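Local coordinates for protein acyl-CoA dehydrogenase (Thermus thermophilus, PDB 2Z1Q) that probably oxidises saturated acyl-CoA thioesters to their 2,3-dehydroacyl forms, using bound FAD as cofactor and an electron acceptor to take up the hydrogens, at residues L458-L463 against P530-G535; Q451-L456 against D519-G524. All coordinates share one frame; numbering follows the deposited sequence.

Contact 1: L458-L463 against P530-G535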
ATOM      1  N   LEU B 458     -12.479  26.560  -1.018  1.00 35.08           N
ATOM      2  CA  LEU B 458     -12.528  27.897  -1.606  1.00 36.47           C
ATOM      3  C   LEU B 458     -11.585  28.862  -0.906  1.00 36.07           C
ATOM      4  O   LEU B 458     -10.922  29.674  -1.547  1.00 37.33           O
ATOM      5  CB  LEU B 458     -13.957  28.445  -1.552  1.00 37.48           C
ATOM      6  CG  LEU B 458     -14.927  27.852  -2.578  1.00 39.55           C
ATOM      7  CD1 LEU B 458     -16.377  28.099  -2.172  1.00 40.12           C
ATOM      8  CD2 LEU B 458     -14.620  28.467  -3.930  1.00 41.01           C
ATOM      9  N   MET B 459     -11.514  28.772   0.414  1.00 36.06           N
ATOM     10  CA  MET B 459     -10.654  29.671   1.166  1.00 34.91           C
ATOM     11  C   MET B 459      -9.190  29.475   0.794  1.00 33.72           C
ATOM     12  O   MET B 459      -8.476  30.437   0.509  1.00 34.24           O
ATOM     13  CB  MET B 459     -10.831  29.445   2.667  1.00 34.20           C
ATOM     14  CG  MET B 459     -10.263  30.560   3.514  1.00 35.23           C
ATOM     15  SD  MET B 459      -9.674  29.947   5.104  1.00 40.48           S
ATOM     16  CE  MET B 459     -11.209  29.600   5.953  1.00 39.91           C
ATOM     17  N   VAL B 460      -8.744  28.225   0.801  1.00 32.84           N
ATOM     18  CA  VAL B 460      -7.361  27.936   0.474  1.00 31.73           C
ATOM     19  C   VAL B 460      -7.059  28.247  -0.982  1.00 31.66           C
ATOM     20  O   VAL B 460      -6.038  28.858  -1.298  1.00 30.11           O
ATOM     21  CB  VAL B 460      -7.033  26.473   0.735  1.00 31.84           C
ATOM     22  CG1 VAL B 460      -5.596  26.188   0.330  1.00 30.61           C
ATOM     23  CG2 VAL B 460      -7.259  26.158   2.198  1.00 30.20           C
ATOM     24  N   ALA B 461      -7.958  27.824  -1.863  1.00 31.25           N
ATOM     25  CA  ALA B 461      -7.794  28.047  -3.292  1.00 33.16           C
ATOM     26  C   ALA B 461      -7.675  29.544  -3.583  1.00 34.37           C
ATOM     27  O   ALA B 461      -6.828  29.968  -4.385  1.00 34.39           O
ATOM     28  CB  ALA B 461      -8.978  27.455  -4.040  1.00 34.21           C
ATOM     29  N   GLY B 462      -8.520  30.337  -2.924  1.00 34.32           N
ATOM     30  CA  GLY B 462      -8.492  31.775  -3.127  1.00 34.47           C
ATOM     31  C   GLY B 462      -7.177  32.389  -2.692  1.00 34.32           C
ATOM     32  O   GLY B 462      -6.564  33.149  -3.441  1.00 35.03           O
ATOM     33  N   LEU B 463      -6.738  32.051  -1.481  1.00 34.76           N
ATOM     34  CA  LEU B 463      -5.488  32.571  -0.933  1.00 33.71           C
ATOM     35  C   LEU B 463      -4.319  32.209  -1.837  1.00 35.02           C
ATOM     36  O   LEU B 463      -3.362  32.976  -1.974  1.00 35.45           O
ATOM     37  CB  LEU B 463      -5.263  32.024   0.480  1.00 31.35           C
ATOM     38  CG  LEU B 463      -6.231  32.544   1.553  1.00 32.72           C
ATOM     39  CD1 LEU B 463      -6.068  31.769   2.845  1.00 29.64           C
ATOM     40  CD2 LEU B 463      -5.969  34.024   1.794  1.00 33.02           C
ATOM     41  N   PRO B 530       0.538  27.809   5.850  1.00 32.35           N
ATOM     42  CA  PRO B 530       1.720  28.599   6.215  1.00 32.23           C
ATOM     43  C   PRO B 530       2.480  29.020   4.953  1.00 33.74           C
ATOM     44  O   PRO B 530       3.324  29.928   4.993  1.00 33.93           O
ATOM     45  CB  PRO B 530       2.529  27.628   7.077  1.00 32.79           C
ATOM     46  CG  PRO B 530       1.469  26.770   7.712  1.00 30.61           C
ATOM     47  CD  PRO B 530       0.515  26.521   6.571  1.00 32.31           C
ATOM     48  N   ARG B 531       2.168  28.368   3.831  1.00 32.61           N
ATOM     49  CA  ARG B 531       2.814  28.655   2.550  1.00 32.36           C
ATOM     50  C   ARG B 531       2.170  29.854   1.850  1.00 32.99           C
ATOM     51  O   ARG B 531       2.797  30.503   0.996  1.00 32.99           O
ATOM     52  CB  ARG B 531       2.733  27.427   1.633  1.00 31.96           C
ATOM     53  CG  ARG B 531       3.342  27.607   0.245  1.00 31.34           C
ATOM     54  CD  ARG B 531       4.865  27.600   0.268  1.00 31.85           C
ATOM     55  NE  ARG B 531       5.405  27.536  -1.088  1.00 33.09           N
ATOM     56  CZ  ARG B 531       6.673  27.257  -1.394  1.00 36.45           C
ATOM     57  NH1 ARG B 531       7.563  27.012  -0.433  1.00 35.83           N
ATOM     58  NH2 ARG B 531       7.052  27.197  -2.665  1.00 35.86           N
ATOM     59  N   LEU B 532       0.927  30.146   2.227  1.00 32.22           N
ATOM     60  CA  LEU B 532       0.152  31.236   1.644  1.00 34.83           C
ATOM     61  C   LEU B 532       0.038  32.477   2.542  1.00 35.45           C
ATOM     62  O   LEU B 532      -0.084  33.593   2.047  1.00 35.32           O
ATOM     63  CB  LEU B 532      -1.253  30.735   1.310  1.00 33.37           C
ATOM     64  CG  LEU B 532      -1.298  29.403   0.557  1.00 34.58           C
ATOM     65  CD1 LEU B 532      -2.737  28.988   0.287  1.00 33.24           C
ATOM     66  CD2 LEU B 532      -0.537  29.548  -0.744  1.00 34.79           C
ATOM     67  N   VAL B 533       0.064  32.272   3.854  1.00 36.75           N
ATOM     68  CA  VAL B 533      -0.059  33.388   4.794  1.00 39.17           C
ATOM     69  C   VAL B 533       0.986  33.365   5.905  1.00 40.03           C
ATOM     70  O   VAL B 533       1.516  32.308   6.249  1.00 40.23           O
ATOM     71  CB  VAL B 533      -1.464  33.410   5.457  1.00 39.55           C
ATOM     72  CG1 VAL B 533      -2.509  33.867   4.452  1.00 38.37           C
ATOM     73  CG2 VAL B 533      -1.816  32.025   5.984  1.00 37.65           C
ATOM     74  N   GLU B 534       1.282  34.539   6.456  1.00 40.96           N
ATOM     75  CA  GLU B 534       2.250  34.647   7.544  1.00 43.74           C
ATOM     76  C   GLU B 534       1.863  35.740   8.539  1.00 43.84           C
ATOM     77  O   GLU B 534       0.890  36.481   8.332  1.00 43.03           O
ATOM     78  CB  GLU B 534       3.646  34.945   7.000  1.00 46.29           C
ATOM     79  CG  GLU B 534       3.721  36.238   6.236  1.00 52.35           C
ATOM     80  CD  GLU B 534       5.144  36.668   5.974  1.00 55.87           C
ATOM     81  OE1 GLU B 534       5.875  36.931   6.954  1.00 56.68           O
ATOM     82  OE2 GLU B 534       5.530  36.739   4.786  1.00 57.28           O
ATOM     83  N   GLY B 535       2.631  35.820   9.623  1.00 43.06           N
ATOM     84  CA  GLY B 535       2.390  36.823  10.643  1.00 43.39           C
ATOM     85  C   GLY B 535       1.029  36.750  11.309  1.00 43.29           C
ATOM     86  O   GLY B 535       0.448  35.678  11.467  1.00 42.41           O
TER

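Contact 2: Q451-L456 against D519-G524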
ATOM      1  N   GLN B 451     -20.807  21.421   3.853  1.00 36.23           N
ATOM      2  CA  GLN B 451     -20.771  22.731   3.231  1.00 36.56           C
ATOM      3  C   GLN B 451     -19.512  23.481   3.623  1.00 33.87           C
ATOM      4  O   GLN B 451     -18.931  24.185   2.799  1.00 35.35           O
ATOM      5  CB  GLN B 451     -22.007  23.548   3.617  1.00 38.03           C
ATOM      6  CG  GLN B 451     -23.301  22.927   3.128  1.00 41.55           C
ATOM      7  CD  GLN B 451     -23.309  22.693   1.624  1.00 43.54           C
ATOM      8  OE1 GLN B 451     -23.405  21.555   1.162  1.00 41.18           O
ATOM      9  NE2 GLN B 451     -23.209  23.771   0.854  1.00 44.55           N
ATOM     10  N   ASN B 452     -19.091  23.337   4.877  1.00 32.26           N
ATOM     11  CA  ASN B 452     -17.886  24.023   5.341  1.00 32.31           C
ATOM     12  C   ASN B 452     -16.638  23.520   4.597  1.00 31.01           C
ATOM     13  O   ASN B 452     -15.743  24.305   4.287  1.00 30.96           O
ATOM     14  CB  ASN B 452     -17.725  23.862   6.862  1.00 33.95           C
ATOM     15  CG  ASN B 452     -18.643  24.805   7.669  1.00 37.49           C
ATOM     16  OD1 ASN B 452     -18.723  24.703   8.899  1.00 37.08           O
ATOM     17  ND2 ASN B 452     -19.324  25.724   6.980  1.00 35.49           N
ATOM     18  N   LEU B 453     -16.584  22.224   4.298  1.00 30.54           N
ATOM     19  CA  LEU B 453     -15.458  21.660   3.555  1.00 30.94           C
ATOM     20  C   LEU B 453     -15.365  22.404   2.237  1.00 30.77           C
ATOM     21  O   LEU B 453     -14.283  22.829   1.838  1.00 32.25           O
ATOM     22  CB  LEU B 453     -15.663  20.158   3.292  1.00 30.58           C
ATOM     23  CG  LEU B 453     -15.599  19.262   4.531  1.00 30.39           C
ATOM     24  CD1 LEU B 453     -15.913  17.824   4.172  1.00 30.70           C
ATOM     25  CD2 LEU B 453     -14.215  19.369   5.144  1.00 28.75           C
ATOM     26  N   LYS B 454     -16.510  22.590   1.579  1.00 31.12           N
ATOM     27  CA  LYS B 454     -16.549  23.311   0.307  1.00 31.92           C
ATOM     28  C   LYS B 454     -15.975  24.700   0.513  1.00 31.93           C
ATOM     29  O   LYS B 454     -15.201  25.189  -0.306  1.00 31.93           O
ATOM     30  CB  LYS B 454     -17.976  23.433  -0.206  1.00 31.69           C
ATOM     31  CG  LYS B 454     -18.708  22.115  -0.245  1.00 34.14           C
ATOM     32  CD  LYS B 454     -20.108  22.284  -0.785  1.00 34.14           C
ATOM     33  CE  LYS B 454     -20.836  20.959  -0.777  1.00 35.12           C
ATOM     34  NZ  LYS B 454     -22.206  21.111  -1.336  1.00 35.05           N
ATOM     35  N   LYS B 455     -16.368  25.335   1.610  1.00 32.76           N
ATOM     36  CA  LYS B 455     -15.860  26.666   1.918  1.00 33.78           C
ATOM     37  C   LYS B 455     -14.355  26.595   2.179  1.00 31.96           C
ATOM     38  O   LYS B 455     -13.603  27.462   1.733  1.00 31.89           O
ATOM     39  CB  LYS B 455     -16.560  27.248   3.157  1.00 35.64           C
ATOM     40  CG  LYS B 455     -18.041  27.539   2.969  1.00 38.86           C
ATOM     41  CD  LYS B 455     -18.640  28.194   4.209  1.00 42.53           C
ATOM     42  CE  LYS B 455     -20.089  28.613   3.964  1.00 44.67           C
ATOM     43  NZ  LYS B 455     -20.989  27.451   3.733  1.00 47.17           N
ATOM     44  N   LEU B 456     -13.920  25.561   2.899  1.00 30.07           N
ATOM     45  CA  LEU B 456     -12.501  25.403   3.220  1.00 31.01           C
ATOM     46  C   LEU B 456     -11.669  25.406   1.944  1.00 30.77           C
ATOM     47  O   LEU B 456     -10.668  26.122   1.844  1.00 30.26           O
ATOM     48  CB  LEU B 456     -12.257  24.095   3.993  1.00 31.41           C
ATOM     49  CG  LEU B 456     -10.807  23.806   4.422  1.00 32.23           C
ATOM     50  CD1 LEU B 456     -10.331  24.864   5.412  1.00 31.56           C
ATOM     51  CD2 LEU B 456     -10.725  22.424   5.055  1.00 30.39           C
ATOM     52  N   ASP B 519     -11.152  15.495   9.587  1.00 29.89           N
ATOM     53  CA  ASP B 519      -9.828  15.517  10.192  1.00 31.82           C
ATOM     54  C   ASP B 519      -8.744  15.742   9.153  1.00 31.08           C
ATOM     55  O   ASP B 519      -7.803  16.500   9.386  1.00 27.98           O
ATOM     56  CB  ASP B 519      -9.535  14.211  10.915  1.00 33.76           C
ATOM     57  CG  ASP B 519     -10.476  13.954  12.057  1.00 37.07           C
ATOM     58  OD1 ASP B 519     -11.015  14.931  12.631  1.00 40.47           O
ATOM     59  OD2 ASP B 519     -10.667  12.768  12.382  1.00 37.77           O
ATOM     60  N   ARG B 520      -8.892  15.057   8.021  1.00 29.32           N
ATOM     61  CA  ARG B 520      -7.952  15.148   6.913  1.00 29.68           C
ATOM     62  C   ARG B 520      -8.000  16.551   6.321  1.00 28.63           C
ATOM     63  O   ARG B 520      -6.988  17.067   5.849  1.00 29.07           O
ATOM     64  CB  ARG B 520      -8.326  14.118   5.830  1.00 30.07           C
ATOM     65  CG  ARG B 520      -7.226  13.130   5.492  1.00 31.17           C
ATOM     66  CD  ARG B 520      -7.787  11.731   5.427  1.00 29.84           C
ATOM     67  NE  ARG B 520      -9.000  11.670   4.613  1.00 28.23           N
ATOM     68  CZ  ARG B 520      -9.983  10.797   4.812  1.00 27.78           C
ATOM     69  NH1 ARG B 520      -9.899   9.912   5.794  1.00 25.58           N
ATOM     70  NH2 ARG B 520     -11.067  10.817   4.041  1.00 27.50           N
ATOM     71  N   ALA B 521      -9.183  17.161   6.347  1.00 26.79           N
ATOM     72  CA  ALA B 521      -9.354  18.514   5.824  1.00 29.11           C
ATOM     73  C   ALA B 521      -8.576  19.510   6.679  1.00 28.87           C
ATOM     74  O   ALA B 521      -7.861  20.360   6.149  1.00 29.77           O
ATOM     75  CB  ALA B 521     -10.837  18.893   5.803  1.00 26.94           C
ATOM     76  N   GLN B 522      -8.711  19.406   8.000  1.00 29.09           N
ATOM     77  CA  GLN B 522      -8.004  20.334   8.875  1.00 29.58           C
ATOM     78  C   GLN B 522      -6.496  20.182   8.704  1.00 28.78           C
ATOM     79  O   GLN B 522      -5.802  21.165   8.450  1.00 28.43           O
ATOM     80  CB  GLN B 522      -8.391  20.116  10.344  1.00 27.89           C
ATOM     81  CG  GLN B 522      -7.814  21.175  11.286  1.00 30.97           C
ATOM     82  CD  GLN B 522      -8.473  21.204  12.653  1.00 32.86           C
ATOM     83  OE1 GLN B 522      -9.661  21.520  12.779  1.00 35.90           O
ATOM     84  NE2 GLN B 522      -7.705  20.874  13.686  1.00 33.93           N
ATOM     85  N   ALA B 523      -6.004  18.949   8.827  1.00 28.02           N
ATOM     86  CA  ALA B 523      -4.578  18.674   8.678  1.00 27.16           C
ATOM     87  C   ALA B 523      -4.055  19.146   7.320  1.00 26.17           C
ATOM     88  O   ALA B 523      -3.051  19.840   7.253  1.00 27.19           O
ATOM     89  CB  ALA B 523      -4.303  17.171   8.874  1.00 26.48           C
ATOM     90  N   GLY B 524      -4.743  18.790   6.240  1.00 25.59           N
ATOM     91  CA  GLY B 524      -4.292  19.217   4.922  1.00 26.63           C
ATOM     92  C   GLY B 524      -4.273  20.726   4.717  1.00 27.20           C
ATOM     93  O   GLY B 524      -3.279  21.279   4.218  1.00 25.85           O
TER

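Contact 1: L458-L463 against P530-G535
Leu532 pushes its CD1 methyl onto the flank of helix 445-468, where it covers one turn between Val460 and Leu463. The contact belongs to the all-helical C-terminal part of this acyl-CoA dehydrogenase: residues 530-535 lie in the connection that leads from helix 505-528 into helix 535-547, and this connection leans on the neighbouring helix. Leu532 leaves the backbone toward the helix; chi1 of -48° sets CG anti to the carbonyl carbon, and chi2 of 179° then extends CD1 as the leading methyl. That methyl reaches CB of Leu463 at 4.0 Å and, at the same distance, CG1 of Val460, whose side chain it meets at about a right angle. Leu463 answers by starting out toward the loop; its CD2 passes more loosely beside CG1 of Val533, 4.4 Å away. Val541 of helix 535-547 also packs on Leu463, and Ala538 on Val533, so the following helix continues the same apolar seam. Next to Leu532, Arg531 does not touch 458-463; its NE forms a salt bridge with Glu475 OE2. The closest approach between the segments is from Leu532 CD1 to the carbonyl O of Val460, 3.7 Å.

Contact 2: Q451-L456 against D519-G524
Ala521 presents its single methyl to two leucines one turn apart, Leu453 and Leu456, and meets the CD2 branch of each. The two leucines reach it by different torsions. Leu453 does not start out toward the other helix, but chi1 of -69° puts CG anti to the carbonyl carbon and brings CD2 to 3.5 Å from Ala521 CB, tighter than usual for two carbons. Leu456 does point across; its CG is anti to the backbone N (chi1 -179°), and CD2, extended anti to CA, ends 3.6 Å from Ala521 CB. The same Leu456 methyl, CD2, lies 3.7 Å from the carbonyl O of Ala521. This is helix-helix packing within the C-terminal helical region, joining helices 445-468 and 505-528; helix 476-502 adds Ala489 against Leu453 and Ile485 against Leu456. Away from this apolar face, the extended side chain of Lys454 carries NZ back one turn to Gln451 OE1, 2.8 Å away, with the donor tilted 26° from the carbonyl plane. A salt bridge to Glu493 and a hydrogen bond to Trp14 O also hold this ammonium group. Beyond Ala521, the side chain of Gln522 packs on Gln522 of the second subunit.

How the contacts relate
Followed from the N terminus, the chain comes to these contacts late, at helix 445-468, which supplies 451-456 to contact 2 and, after one intervening residue, 458-463 to contact 1. It continues through helix 476-502 into helix 505-528, where 519-524 closes contact 2 over 62 intervening residues, mostly helical. Past the end of that helix, 530-535 closes contact 1 over 66. The segments alternate along the chain, so the two loops cross, and helix 445-468 is paired in the same order with helix 505-528 and with the connection leading to helix 535-547. The contact centres lie about 13 Å apart, and residues of 530-535 and of 519-524 also touch the second subunit.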